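Neurotoxin (Clostridium botulinum, PDB 3N7L) probably binds gangliosides on the nerve-cell surface through this receptor-binding domain, attaching the toxin to the neuron before uptake. Local coordinates at residues N231-Y236 and I350-T355; E71-S76 and I147-M152; N25-V30 and I57-E62; G90-D95 and G102-I107. All blocks are in the same frame, centred on the assembly; numbering follows the deposited sequence.

Interaction 1. Residues N231-Y236 and I350-T355. With SO4 (sulfate ion), chain C.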
loop_
_atom_site.group_PDB
_atom_site.type_symbol
_atom_site.label_atom_id
_atom_site.label_comp_id
_atom_site.label_asym_id
_atom_site.label_seq_id
_atom_site.Cartn_x
_atom_site.Cartn_y
_atom_site.Cartn_z
ATOM N N ASN A 231 -5.144 4.229 12.689
ATOM C CA ASN A 231 -4.091 4.270 13.705
ATOM C C ASN A 231 -3.178 3.043 13.665
ATOM O O ASN A 231 -2.244 2.925 14.454
ATOM C CB ASN A 231 -4.670 4.430 15.120
ATOM C CG ASN A 231 -3.618 4.923 16.120
ATOM O OD1 ASN A 231 -2.904 5.892 15.854
ATOM N ND2 ASN A 231 -3.518 4.259 17.267
ATOM N N VAL A 232 -3.465 2.121 12.758
ATOM C CA VAL A 232 -2.630 0.944 12.606
ATOM C C VAL A 232 -1.618 1.301 11.522
ATOM O O VAL A 232 -1.993 1.609 10.394
ATOM C CB VAL A 232 -3.451 -0.292 12.169
ATOM C CG1 VAL A 232 -2.516 -1.456 11.831
ATOM C CG2 VAL A 232 -4.404 -0.701 13.291
ATOM N N VAL A 233 -0.338 1.290 11.877
ATOM C CA VAL A 233 0.711 1.614 10.919
ATOM C C VAL A 233 0.756 0.508 9.869
ATOM O O VAL A 233 0.476 -0.653 10.173
ATOM C CB VAL A 233 2.085 1.726 11.618
ATOM C CG1 VAL A 233 3.165 2.095 10.604
ATOM C CG2 VAL A 233 2.018 2.771 12.729
ATOM N N LYS A 234 1.105 0.858 8.633
ATOM C CA LYS A 234 1.157 -0.156 7.583
ATOM C C LYS A 234 2.571 -0.343 7.029
ATOM O O LYS A 234 3.400 0.570 7.086
ATOM C CB LYS A 234 0.223 0.223 6.426
ATOM C CG LYS A 234 -1.225 0.549 6.812
ATOM C CD LYS A 234 -1.896 -0.602 7.533
ATOM C CE LYS A 234 -3.405 -0.397 7.603
ATOM N NZ LYS A 234 -3.760 0.939 8.154
ATOM N N ASP A 235 2.841 -1.532 6.497
ATOM C CA ASP A 235 4.132 -1.790 5.883
ATOM C C ASP A 235 4.050 -1.194 4.471
ATOM O O ASP A 235 3.009 -0.649 4.091
ATOM C CB ASP A 235 4.461 -3.298 5.877
ATOM C CG ASP A 235 3.596 -4.116 4.927
ATOM O OD1 ASP A 235 3.650 -5.359 5.055
ATOM O OD2 ASP A 235 2.888 -3.558 4.064
ATOM N N TYR A 236 5.129 -1.284 3.702
ATOM C CA TYR A 236 5.169 -0.686 2.366
ATOM C C TYR A 236 4.074 -1.125 1.386
ATOM O O TYR A 236 3.665 -0.350 0.516
ATOM C CB TYR A 236 6.549 -0.925 1.739
ATOM C CG TYR A 236 6.848 -0.084 0.512
ATOM C CD1 TYR A 236 6.839 1.309 0.576
ATOM C CD2 TYR A 236 7.193 -0.684 -0.699
ATOM C CE1 TYR A 236 7.173 2.087 -0.529
ATOM C CE2 TYR A 236 7.529 0.084 -1.814
ATOM C CZ TYR A 236 7.518 1.466 -1.721
ATOM O OH TYR A 236 7.866 2.229 -2.809
ATOM N N ILE A 350 6.059 6.059 17.441
ATOM C CA ILE A 350 5.745 6.014 16.016
ATOM C C ILE A 350 4.397 6.633 15.686
ATOM O O ILE A 350 3.480 6.622 16.497
ATOM C CB ILE A 350 5.749 4.553 15.502
ATOM C CG1 ILE A 350 5.724 4.531 13.975
ATOM C CG2 ILE A 350 4.528 3.809 16.031
ATOM C CD1 ILE A 350 5.988 3.146 13.392
ATOM N N GLN A 351 4.288 7.177 14.483
ATOM C CA GLN A 351 3.040 7.776 14.038
ATOM C C GLN A 351 2.850 7.411 12.572
ATOM O O GLN A 351 3.775 7.550 11.772
ATOM C CB GLN A 351 3.093 9.296 14.204
ATOM C CG GLN A 351 1.734 9.951 14.110
ATOM C CD GLN A 351 0.793 9.502 15.216
ATOM O OE1 GLN A 351 -0.423 9.491 15.039
ATOM N NE2 GLN A 351 1.353 9.142 16.369
ATOM N N PRO A 352 1.660 6.913 12.201
ATOM C CA PRO A 352 1.457 6.557 10.792
ATOM C C PRO A 352 1.505 7.795 9.897
ATOM O O PRO A 352 1.122 8.887 10.313
ATOM C CB PRO A 352 0.088 5.877 10.799
ATOM C CG PRO A 352 -0.622 6.556 11.946
ATOM C CD PRO A 352 0.460 6.616 13.005
ATOM N N CYS A 353 1.987 7.625 8.673
ATOM C CA CYS A 353 2.079 8.741 7.740
ATOM C C CYS A 353 1.840 8.235 6.325
ATOM O O CYS A 353 2.775 7.865 5.619
ATOM C CB CYS A 353 3.460 9.394 7.844
ATOM S SG CYS A 353 3.660 10.858 6.820
ATOM N N ASN A 354 0.578 8.220 5.916
ATOM C CA ASN A 354 0.221 7.736 4.592
ATOM C C ASN A 354 -0.039 8.862 3.603
ATOM O O ASN A 354 -0.621 9.888 3.947
ATOM C CB ASN A 354 -1.019 6.851 4.684
ATOM C CG ASN A 354 -0.840 5.701 5.648
ATOM O OD1 ASN A 354 -1.795 5.268 6.292
ATOM N ND2 ASN A 354 0.378 5.189 5.743
ATOM N N THR A 355 0.409 8.662 2.373
ATOM C CA THR A 355 0.201 9.640 1.317
ATOM C C THR A 355 -0.259 8.865 0.090
ATOM O O THR A 355 -0.287 7.636 0.101
ATOM C CB THR A 355 1.499 10.400 0.979
ATOM O OG1 THR A 355 2.461 9.495 0.420
ATOM C CG2 THR A 355 2.083 11.037 2.238
HETATM S S SO4 C . -5.104 2.049 19.904
HETATM O O1 SO4 C . -4.034 1.186 20.412
HETATM O O2 SO4 C . -6.405 1.393 20.110
HETATM O O3 SO4 C . -4.920 2.315 18.447
HETATM O O4 SO4 C . -5.047 3.336 20.626
#

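Interaction 2. Residues E71-S76 and I147-M152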
loop_
_atom_site.group_PDB
_atom_site.type_symbol
_atom_site.label_atom_id
_atom_site.label_comp_id
_atom_site.label_asym_id
_atom_site.label_seq_id
_atom_site.Cartn_x
_atom_site.Cartn_y
_atom_site.Cartn_z
ATOM N N GLU A 71 -27.999 5.135 -15.717
ATOM C CA GLU A 71 -27.973 6.543 -15.359
ATOM C C GLU A 71 -26.646 6.885 -14.694
ATOM O O GLU A 71 -25.725 7.361 -15.352
ATOM C CB GLU A 71 -29.138 6.876 -14.429
ATOM C CG GLU A 71 -30.494 6.658 -15.069
ATOM C CD GLU A 71 -31.625 7.162 -14.204
ATOM O OE1 GLU A 71 -31.777 6.664 -13.067
ATOM O OE2 GLU A 71 -32.363 8.061 -14.663
ATOM N N SER A 72 -26.556 6.637 -13.391
ATOM C CA SER A 72 -25.337 6.909 -12.632
ATOM C C SER A 72 -25.010 5.743 -11.712
ATOM O O SER A 72 -25.902 5.147 -11.103
ATOM C CB SER A 72 -25.489 8.179 -11.781
ATOM O OG SER A 72 -25.371 9.357 -12.558
ATOM N N PHE A 73 -23.729 5.415 -11.611
ATOM C CA PHE A 73 -23.307 4.336 -10.738
ATOM C C PHE A 73 -21.829 4.477 -10.413
ATOM O O PHE A 73 -21.079 5.136 -11.138
ATOM C CB PHE A 73 -23.600 2.973 -11.381
ATOM C CG PHE A 73 -22.794 2.688 -12.616
ATOM C CD1 PHE A 73 -21.489 2.216 -12.520
ATOM C CD2 PHE A 73 -23.345 2.883 -13.879
ATOM C CE1 PHE A 73 -20.743 1.942 -13.663
ATOM C CE2 PHE A 73 -22.609 2.613 -15.029
ATOM C CZ PHE A 73 -21.306 2.141 -14.921
ATOM N N SER A 74 -21.424 3.872 -9.303
ATOM C CA SER A 74 -20.043 3.930 -8.856
ATOM C C SER A 74 -19.583 2.560 -8.408
ATOM O O SER A 74 -20.356 1.800 -7.829
ATOM C CB SER A 74 -19.902 4.910 -7.689
ATOM O OG SER A 74 -20.190 6.229 -8.096
ATOM N N ILE A 75 -18.321 2.258 -8.687
ATOM C CA ILE A 75 -17.711 0.990 -8.311
ATOM C C ILE A 75 -16.511 1.311 -7.414
ATOM O O ILE A 75 -15.647 2.105 -7.786
ATOM C CB ILE A 75 -17.222 0.225 -9.563
ATOM C CG1 ILE A 75 -18.409 -0.049 -10.495
ATOM C CG2 ILE A 75 -16.550 -1.081 -9.152
ATOM C CD1 ILE A 75 -18.021 -0.658 -11.838
ATOM N N SER A 76 -16.459 0.715 -6.228
ATOM C CA SER A 76 -15.343 0.983 -5.326
ATOM C C SER A 76 -14.825 -0.316 -4.735
ATOM O O SER A 76 -15.597 -1.234 -4.486
ATOM C CB SER A 76 -15.777 1.919 -4.189
ATOM O OG SER A 76 -16.667 1.264 -3.294
ATOM N N ILE A 147 -14.538 4.159 -9.193
ATOM C CA ILE A 147 -14.903 4.535 -10.550
ATOM C C ILE A 147 -16.317 5.094 -10.505
ATOM O O ILE A 147 -17.221 4.428 -10.014
ATOM C CB ILE A 147 -14.860 3.308 -11.490
ATOM C CG1 ILE A 147 -13.419 2.804 -11.609
ATOM C CG2 ILE A 147 -15.416 3.672 -12.871
ATOM C CD1 ILE A 147 -13.294 1.436 -12.262
ATOM N N THR A 148 -16.505 6.321 -10.980
ATOM C CA THR A 148 -17.844 6.911 -10.990
ATOM C C THR A 148 -18.276 7.117 -12.439
ATOM O O THR A 148 -17.482 7.536 -13.279
ATOM C CB THR A 148 -17.912 8.266 -10.221
ATOM O OG1 THR A 148 -17.143 9.258 -10.905
ATOM C CG2 THR A 148 -17.384 8.103 -8.798
ATOM N N THR A 149 -19.530 6.804 -12.735
ATOM C CA THR A 149 -20.025 6.940 -14.095
ATOM C C THR A 149 -21.428 7.514 -14.189
ATOM O O THR A 149 -22.361 7.017 -13.558
ATOM C CB THR A 149 -20.035 5.574 -14.831
ATOM O OG1 THR A 149 -18.695 5.084 -14.972
ATOM C CG2 THR A 149 -20.666 5.714 -16.214
ATOM N N ASN A 150 -21.561 8.571 -14.980
ATOM C CA ASN A 150 -22.852 9.195 -15.235
ATOM C C ASN A 150 -22.999 9.032 -16.745
ATOM O O ASN A 150 -22.290 9.684 -17.509
ATOM C CB ASN A 150 -22.830 10.681 -14.885
ATOM C CG ASN A 150 -24.172 11.354 -15.133
ATOM O OD1 ASN A 150 -24.921 10.959 -16.026
ATOM N ND2 ASN A 150 -24.474 12.383 -14.352
ATOM N N MET A 151 -23.903 8.155 -17.170
ATOM C CA MET A 151 -24.101 7.900 -18.592
ATOM C C MET A 151 -24.487 9.137 -19.399
ATOM O O MET A 151 -24.413 9.130 -20.626
ATOM C CB MET A 151 -25.131 6.788 -18.790
ATOM C CG MET A 151 -24.668 5.419 -18.278
ATOM S SD MET A 151 -23.088 4.862 -19.007
ATOM C CE MET A 151 -23.636 4.296 -20.616
ATOM N N MET A 152 -24.898 10.200 -18.717
ATOM C CA MET A 152 -25.237 11.437 -19.409
ATOM C C MET A 152 -24.257 12.529 -18.977
ATOM O O MET A 152 -24.463 13.715 -19.240
ATOM C CB MET A 152 -26.683 11.861 -19.117
ATOM C CG MET A 152 -27.348 11.159 -17.947
ATOM S SD MET A 152 -28.093 9.566 -18.360
ATOM C CE MET A 152 -29.780 10.059 -18.667
#

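Interaction 3. Residues N25-V30 and I57-E62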
loop_
_atom_site.group_PDB
_atom_site.type_symbol
_atom_site.label_atom_id
_atom_site.label_comp_id
_atom_site.label_asym_id
_atom_site.label_seq_id
_atom_site.Cartn_x
_atom_site.Cartn_y
_atom_site.Cartn_z
ATOM N N ASN A 25 -29.292 -9.485 -1.958
ATOM C CA ASN A 25 -28.869 -10.875 -2.070
ATOM C C ASN A 25 -28.386 -11.354 -3.429
ATOM O O ASN A 25 -28.926 -12.315 -3.983
ATOM C CB ASN A 25 -30.000 -11.783 -1.590
ATOM C CG ASN A 25 -30.327 -11.568 -0.132
ATOM O OD1 ASN A 25 -29.544 -11.926 0.750
ATOM N ND2 ASN A 25 -31.478 -10.965 0.133
ATOM N N ALA A 26 -27.374 -10.694 -3.974
ATOM C CA ALA A 26 -26.823 -11.126 -5.246
ATOM C C ALA A 26 -26.271 -12.523 -4.969
ATOM O O ALA A 26 -25.961 -12.854 -3.824
ATOM C CB ALA A 26 -25.708 -10.189 -5.680
ATOM N N GLU A 27 -26.160 -13.349 -6.001
ATOM C CA GLU A 27 -25.642 -14.698 -5.819
ATOM C C GLU A 27 -24.133 -14.724 -6.029
ATOM O O GLU A 27 -23.633 -14.230 -7.038
ATOM C CB GLU A 27 -26.309 -15.660 -6.806
ATOM C CG GLU A 27 -25.781 -17.086 -6.716
ATOM C CD GLU A 27 -26.268 -17.968 -7.853
ATOM O OE1 GLU A 27 -25.867 -19.152 -7.895
ATOM O OE2 GLU A 27 -27.046 -17.479 -8.703
ATOM N N VAL A 28 -23.409 -15.305 -5.078
ATOM C CA VAL A 28 -21.957 -15.382 -5.189
ATOM C C VAL A 28 -21.471 -16.831 -5.273
ATOM O O VAL A 28 -21.711 -17.628 -4.368
ATOM C CB VAL A 28 -21.263 -14.695 -3.987
ATOM C CG1 VAL A 28 -19.754 -14.682 -4.199
ATOM C CG2 VAL A 28 -21.793 -13.277 -3.814
ATOM N N ARG A 29 -20.799 -17.160 -6.372
ATOM C CA ARG A 29 -20.258 -18.499 -6.590
ATOM C C ARG A 29 -18.737 -18.427 -6.631
ATOM O O ARG A 29 -18.166 -17.627 -7.373
ATOM C CB ARG A 29 -20.750 -19.081 -7.917
ATOM C CG ARG A 29 -22.213 -19.476 -7.955
ATOM C CD ARG A 29 -22.599 -19.921 -9.365
ATOM N NE ARG A 29 -23.962 -20.443 -9.446
ATOM C CZ ARG A 29 -24.366 -21.576 -8.877
ATOM N NH1 ARG A 29 -25.628 -21.974 -9.005
ATOM N NH2 ARG A 29 -23.512 -22.314 -8.178
ATOM N N VAL A 30 -18.083 -19.263 -5.838
ATOM C CA VAL A 30 -16.630 -19.280 -5.805
ATOM C C VAL A 30 -16.127 -20.597 -6.378
ATOM O O VAL A 30 -16.505 -21.670 -5.913
ATOM C CB VAL A 30 -16.108 -19.104 -4.367
ATOM C CG1 VAL A 30 -16.637 -20.215 -3.479
ATOM C CG2 VAL A 30 -14.594 -19.093 -4.364
ATOM N N ILE A 57 -17.917 -15.522 -9.097
ATOM C CA ILE A 57 -19.021 -15.064 -9.927
ATOM C C ILE A 57 -20.160 -14.476 -9.109
ATOM O O ILE A 57 -20.743 -15.148 -8.254
ATOM C CB ILE A 57 -19.577 -16.212 -10.784
ATOM C CG1 ILE A 57 -18.444 -16.847 -11.589
ATOM C CG2 ILE A 57 -20.654 -15.679 -11.724
ATOM C CD1 ILE A 57 -18.852 -18.094 -12.342
ATOM N N VAL A 58 -20.465 -13.212 -9.375
ATOM C CA VAL A 58 -21.541 -12.528 -8.683
ATOM C C VAL A 58 -22.673 -12.266 -9.671
ATOM O O VAL A 58 -22.484 -11.592 -10.686
ATOM C CB VAL A 58 -21.072 -11.178 -8.102
ATOM C CG1 VAL A 58 -22.228 -10.484 -7.393
ATOM C CG2 VAL A 58 -19.916 -11.398 -7.132
ATOM N N THR A 59 -23.844 -12.816 -9.376
ATOM C CA THR A 59 -25.012 -12.631 -10.230
ATOM C C THR A 59 -26.035 -11.834 -9.434
ATOM O O THR A 59 -26.591 -12.325 -8.449
ATOM C CB THR A 59 -25.629 -13.977 -10.634
ATOM O OG1 THR A 59 -24.626 -14.787 -11.256
ATOM C CG2 THR A 59 -26.781 -13.768 -11.613
ATOM N N GLN A 60 -26.278 -10.600 -9.854
ATOM C CA GLN A 60 -27.220 -9.751 -9.148
ATOM C C GLN A 60 -28.614 -9.749 -9.758
ATOM O O GLN A 60 -28.883 -10.464 -10.727
ATOM C CB GLN A 60 -26.660 -8.328 -9.062
ATOM C CG GLN A 60 -26.194 -7.758 -10.384
ATOM C CD GLN A 60 -24.979 -6.856 -10.228
ATOM O OE1 GLN A 60 -24.855 -6.129 -9.243
ATOM N NE2 GLN A 60 -24.083 -6.893 -11.209
ATOM N N ASN A 61 -29.499 -8.954 -9.168
ATOM C CA ASN A 61 -30.876 -8.850 -9.630
ATOM C C ASN A 61 -30.996 -7.972 -10.874
ATOM O O ASN A 61 -30.675 -6.783 -10.845
ATOM C CB ASN A 61 -31.757 -8.292 -8.513
ATOM C CG ASN A 61 -33.209 -8.169 -8.924
ATOM O OD1 ASN A 61 -33.550 -7.389 -9.815
ATOM N ND2 ASN A 61 -34.074 -8.943 -8.278
ATOM N N GLU A 62 -31.468 -8.576 -11.961
ATOM C CA GLU A 62 -31.652 -7.899 -13.242
ATOM C C GLU A 62 -32.344 -6.543 -13.119
ATOM O O GLU A 62 -31.951 -5.574 -13.767
ATOM C CB GLU A 62 -32.472 -8.792 -14.170
ATOM C CG GLU A 62 -33.826 -9.159 -13.578
ATOM C CD GLU A 62 -34.601 -10.135 -14.431
ATOM O OE1 GLU A 62 -35.728 -10.504 -14.029
ATOM O OE2 GLU A 62 -34.086 -10.533 -15.500
#

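Interaction 4. Residues G90-D95 and G102-I107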
loop_
_atom_site.group_PDB
_atom_site.type_symbol
_atom_site.label_atom_id
_atom_site.label_comp_id
_atom_site.label_asym_id
_atom_site.label_seq_id
_atom_site.Cartn_x
_atom_site.Cartn_y
_atom_site.Cartn_z
ATOM N N GLY A 90 -1.394 -7.949 -20.845
ATOM C CA GLY A 90 -2.781 -7.636 -20.540
ATOM C C GLY A 90 -3.569 -8.727 -19.832
ATOM O O GLY A 90 -3.428 -9.916 -20.125
ATOM N N TYR A 91 -4.412 -8.307 -18.893
ATOM C CA TYR A 91 -5.261 -9.214 -18.126
ATOM C C TYR A 91 -6.600 -8.557 -17.823
ATOM O O TYR A 91 -6.663 -7.361 -17.534
ATOM C CB TYR A 91 -4.636 -9.556 -16.771
ATOM C CG TYR A 91 -3.468 -10.503 -16.791
ATOM C CD1 TYR A 91 -3.659 -11.881 -16.681
ATOM C CD2 TYR A 91 -2.166 -10.020 -16.878
ATOM C CE1 TYR A 91 -2.579 -12.752 -16.653
ATOM C CE2 TYR A 91 -1.082 -10.879 -16.851
ATOM C CZ TYR A 91 -1.293 -12.242 -16.738
ATOM O OH TYR A 91 -0.210 -13.090 -16.699
ATOM N N THR A 92 -7.667 -9.338 -17.897
ATOM C CA THR A 92 -8.978 -8.833 -17.528
ATOM C C THR A 92 -9.073 -9.420 -16.122
ATOM O O THR A 92 -8.736 -10.588 -15.926
ATOM C CB THR A 92 -10.095 -9.409 -18.421
ATOM O OG1 THR A 92 -9.904 -8.960 -19.768
ATOM C CG2 THR A 92 -11.460 -8.946 -17.928
ATOM N N ILE A 93 -9.489 -8.619 -15.145
ATOM C CA ILE A 93 -9.571 -9.096 -13.765
ATOM C C ILE A 93 -10.974 -9.077 -13.155
ATOM O O ILE A 93 -11.308 -9.920 -12.324
ATOM C CB ILE A 93 -8.619 -8.292 -12.857
ATOM C CG1 ILE A 93 -8.839 -6.789 -13.060
ATOM C CG2 ILE A 93 -7.171 -8.643 -13.196
ATOM C CD1 ILE A 93 -8.044 -5.916 -12.098
ATOM N N ILE A 94 -11.779 -8.104 -13.558
ATOM C CA ILE A 94 -13.150 -7.977 -13.076
ATOM C C ILE A 94 -13.935 -7.680 -14.344
ATOM O O ILE A 94 -13.828 -6.588 -14.909
ATOM C CB ILE A 94 -13.301 -6.805 -12.077
ATOM C CG1 ILE A 94 -12.286 -6.954 -10.936
ATOM C CG2 ILE A 94 -14.714 -6.797 -11.489
ATOM C CD1 ILE A 94 -12.277 -5.774 -9.974
ATOM N N ASP A 95 -14.711 -8.661 -14.794
ATOM C CA ASP A 95 -15.461 -8.513 -16.034
ATOM C C ASP A 95 -16.969 -8.608 -15.893
ATOM O O ASP A 95 -17.489 -9.478 -15.192
ATOM C CB ASP A 95 -15.006 -9.575 -17.037
ATOM C CG ASP A 95 -15.593 -9.355 -18.415
ATOM O OD1 ASP A 95 -15.127 -8.426 -19.113
ATOM O OD2 ASP A 95 -16.524 -10.097 -18.797
ATOM N N GLY A 102 -21.193 -4.222 -21.986
ATOM C CA GLY A 102 -21.169 -4.099 -20.538
ATOM C C GLY A 102 -19.967 -3.282 -20.098
ATOM O O GLY A 102 -19.608 -2.297 -20.745
ATOM N N TRP A 103 -19.350 -3.666 -18.986
ATOM C CA TRP A 103 -18.161 -2.958 -18.523
ATOM C C TRP A 103 -17.110 -3.957 -18.062
ATOM O O TRP A 103 -17.429 -5.096 -17.721
ATOM C CB TRP A 103 -18.490 -1.965 -17.394
ATOM C CG TRP A 103 -19.051 -2.564 -16.136
ATOM C CD1 TRP A 103 -20.354 -2.565 -15.744
ATOM C CD2 TRP A 103 -18.318 -3.224 -15.091
ATOM N NE1 TRP A 103 -20.485 -3.182 -14.520
ATOM C CE2 TRP A 103 -19.252 -3.596 -14.097
ATOM C CE3 TRP A 103 -16.964 -3.536 -14.898
ATOM C CZ2 TRP A 103 -18.875 -4.265 -12.926
ATOM C CZ3 TRP A 103 -16.591 -4.203 -13.729
ATOM C CH2 TRP A 103 -17.545 -4.560 -12.761
ATOM N N SER A 104 -15.855 -3.528 -18.061
ATOM C CA SER A 104 -14.771 -4.407 -17.648
ATOM C C SER A 104 -13.611 -3.631 -17.048
ATOM O O SER A 104 -13.414 -2.450 -17.344
ATOM C CB SER A 104 -14.271 -5.216 -18.849
ATOM O OG SER A 104 -13.321 -6.186 -18.448
ATOM N N ILE A 105 -12.855 -4.311 -16.191
ATOM C CA ILE A 105 -11.688 -3.726 -15.550
ATOM C C ILE A 105 -10.517 -4.649 -15.830
ATOM O O ILE A 105 -10.587 -5.853 -15.571
ATOM C CB ILE A 105 -11.865 -3.610 -14.021
ATOM C CG1 ILE A 105 -12.959 -2.586 -13.698
ATOM C CG2 ILE A 105 -10.542 -3.203 -13.379
ATOM C CD1 ILE A 105 -13.256 -2.444 -12.217
ATOM N N GLY A 106 -9.445 -4.087 -16.370
ATOM C CA GLY A 106 -8.278 -4.892 -16.662
ATOM C C GLY A 106 -6.994 -4.141 -16.387
ATOM O O GLY A 106 -7.006 -2.975 -15.967
ATOM N N ILE A 107 -5.876 -4.816 -16.624
ATOM C CA ILE A 107 -4.572 -4.213 -16.428
ATOM C C ILE A 107 -3.661 -4.592 -17.587
ATOM O O ILE A 107 -3.803 -5.664 -18.178
ATOM C CB ILE A 107 -3.908 -4.682 -15.106
ATOM C CG1 ILE A 107 -3.795 -6.209 -15.094
ATOM C CG2 ILE A 107 -4.715 -4.186 -13.904
ATOM C CD1 ILE A 107 -3.138 -6.770 -13.840
#

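Interaction 1. Residues N231-Y236 and I350-T355
The pyrrolidine ring of Pro352 carries the CG2 methyl of Val233 squarely over one face, 4.1 Å from Pro352 CB and nearly as close to CD. At the edge of the same ring stands the side-chain amide of Asn231, whose OD1 lies 4.5 Å from Pro352 CD, a loose van der Waals approach. This is a corner of the C-terminal, beta-trefoil part of the receptor-binding domain, where the loop following helix 217-226 leans on strand 348-354. No hydrogen bond joins the two segments. The loop is pinned by other backbone partners instead, Val233 pairing with Val297 and Leu241. Proline suits its place because it offers a compact apolar plate; CG2 of the valine lies between it and Ile350, and CG1 adds a second touch on Ile350 CD1. Ile350 and Val233 meet tip to tip, Ile350 CD1 lying 4.0 Å from Val233 CG2; CG1 of the isoleucine points away from its own backbone N (chi1 -168°), carrying CD1 out to the loop. Ile350 also rests on Ser361 and Leu363 of strand 359-366. Asn231 is exposed, and its ND2 donates a hydrogen bond to O3 of a sulfate ion, 2.7 Å long with an angle of 155° at the hydrogen; the ion, probably from the crystallisation liquor, is held by Thr292 as well. Past Val233 the chain of Lys234 curls back, and NZ, with a weak second bond to Tyr229 O, donates to Val232 O at 2.9 Å from 24° outside the carbonyl plane.

Interaction 2. Residues E71-S76 and I147-M152
Thr149, its direct cross-strand partner, lies over a face of the Phe73 ring. The CB of the threonine stands 3.9 Å from the ring centroid and 20° off the ring normal, a CH-pi contact displaced toward CZ. In Phe73, CG sits between the backbone N and the carbonyl carbon (chi1 66°), which swings the ring toward the neighbouring strand. A short beta-branched residue fits against the face of a ring turned in this way. The backbones pair antiparallel at 170°, with Phe73-Thr149 and Ile75-Ile147 as hydrogen-bonded pairs; Ile147 N to Ile75 O measures 2.7 Å. These strands, 72-82 and 143-150, belong to a sheet of the lectin-like jelly roll. Ile75 and Ile147 share the inward face with Phe73 and Thr149, and both isoleucines pack on Phe114 of the other sheet, as apolar residues there should. Small polar residues line the reverse face. Ser74 OG lies 3.4 Å from Thr148 CG2, a van der Waals touch, while it donates to Lys213 O and accepts from Leu215 N. At the end of the pairing Met151 N donates to Glu71 O, nearly along the C=O axis. Asn150 closes an Asx turn there: its OD1 accepts from Met152 N at 2.8 Å, while ND2 is held by Glu214.

Interaction 3. Residues N25-V30 and I57-E62
Strands 27-31 and 55-59 form an antiparallel pair in one sheet of the N-terminal jelly roll, and Glu27 with Thr59 and Arg29 with Ile57 are its hydrogen-bonded pairs. Four backbone bonds join them. Glu27 N donates to Thr59 O at 2.7 Å, approaching from 31° outside the carbonyl plane, whereas Ile57 N meets Arg29 O at the same length with an almost straight angle of 176° at the hydrogen. Between these pairs the backbones come close enough for a CA-H...O contact of 3.2 Å from Val58 CA to Glu27 O. One face of the pair is apolar. Ala26 CB touches Val58 CG1 at 3.9 Å, and Val28 meets Val58 more loosely, CG2 to CG2 at 4.3 Å. Ala26, Val28 and Val58 all rest on Leu9 or Leu11 of strand 7-14 in the other sheet, and the small alanine lets the chain draw near Gln60, with CB 3.8 Å from Gln60 CA. The other face is more polar. There Glu27 and Arg29, two residues apart and therefore on the same side, form a salt bridge of 2.8 Å from OE1 to NE. The glutamate (chi1 178°) and the arginine both run out extended, bringing OE1 and NE together on the face that also carries Thr59 and Ile57; Arg29 is exposed. After the strand, Asn61 OD1 caps helix 62-66 by accepting from Ile64 N. An apolar face turned to the second sheet and a more polar face turned away from it are typical of a lectin-like beta sandwich.

Interaction 4. Residues G90-D95 and G102-I107
Ile94 and Ile105 lie side by side, their CB atoms 4.0 Å apart, at the centre of an apolar cluster that Ile93, Trp103 and Ile107 complete. Ile94 CG2 meets the indole of Trp103 at its edge, near the ring plane, 3.8 Å from CH2. On the other flank Ile93 CD1 touches Ile105 CG2 at 3.9 Å, and the side chain of Ile93 crosses that of Ile107 at about a right angle. The chi1 of Ile93 (51°) sets CG1 between the backbone N and the carbonyl carbon, pressing it to within 3.2 Å of Ile105 O, a tight fit. Large aliphatic residues suit a cluster facing strand 72-82, where Ile75, Phe77 and Ile79 receive it. The backbone beneath is irregular: Ile105 O accepts from two donors, Ile93 N at 3.0 Å and Ile94 N at a longer 3.2 Å. With Ile93 and Ile94 both opposite Ile105, the register slips by one residue and the chain turns a corner at Ile94. Tyr91 and Ile107 exchange a regular pair of backbone bonds. Glycine suits position 106 because Gly106 CA lies 3.1 Å from Tyr91 O, and a CB would run into that oxygen. Toward the polar edge, Thr92 CG2 rests against Ser104 OG, which donates at 3.0 Å to the anti lone pair of Asp95 OD1. Asp95 OD2 accepts from Val97 N; with both oxygens engaged, the carboxylate is restrained in its rotation. Two consecutive residues facing one across the pair make a classic beta bulge, here set in a sheet of the jelly-roll sandwich.

Overall arrangement
Interactions 2, 3 and 4 lie in the N-terminal jelly roll, whereas interaction 1 belongs to the C-terminal trefoil, about 31 to 35 Å from them, centre to centre. Along the chain interaction 3 closes first; interaction 4 is nested inside the loop closed by interaction 2, and interaction 1 follows. Interactions 3 and 4 share one sheet, with nearest atoms about 6 Å apart and strand 180-187 pairing with both 55-59 and 91-93. Interaction 2 lies in the opposing sheet and meets interaction 4 through the core, where Ile75 packs on Trp103 and Ile147 on Ile105. The lectin-like half is thus tied together across its two sheets, while interaction 1, in the trefoil domain, stands apart.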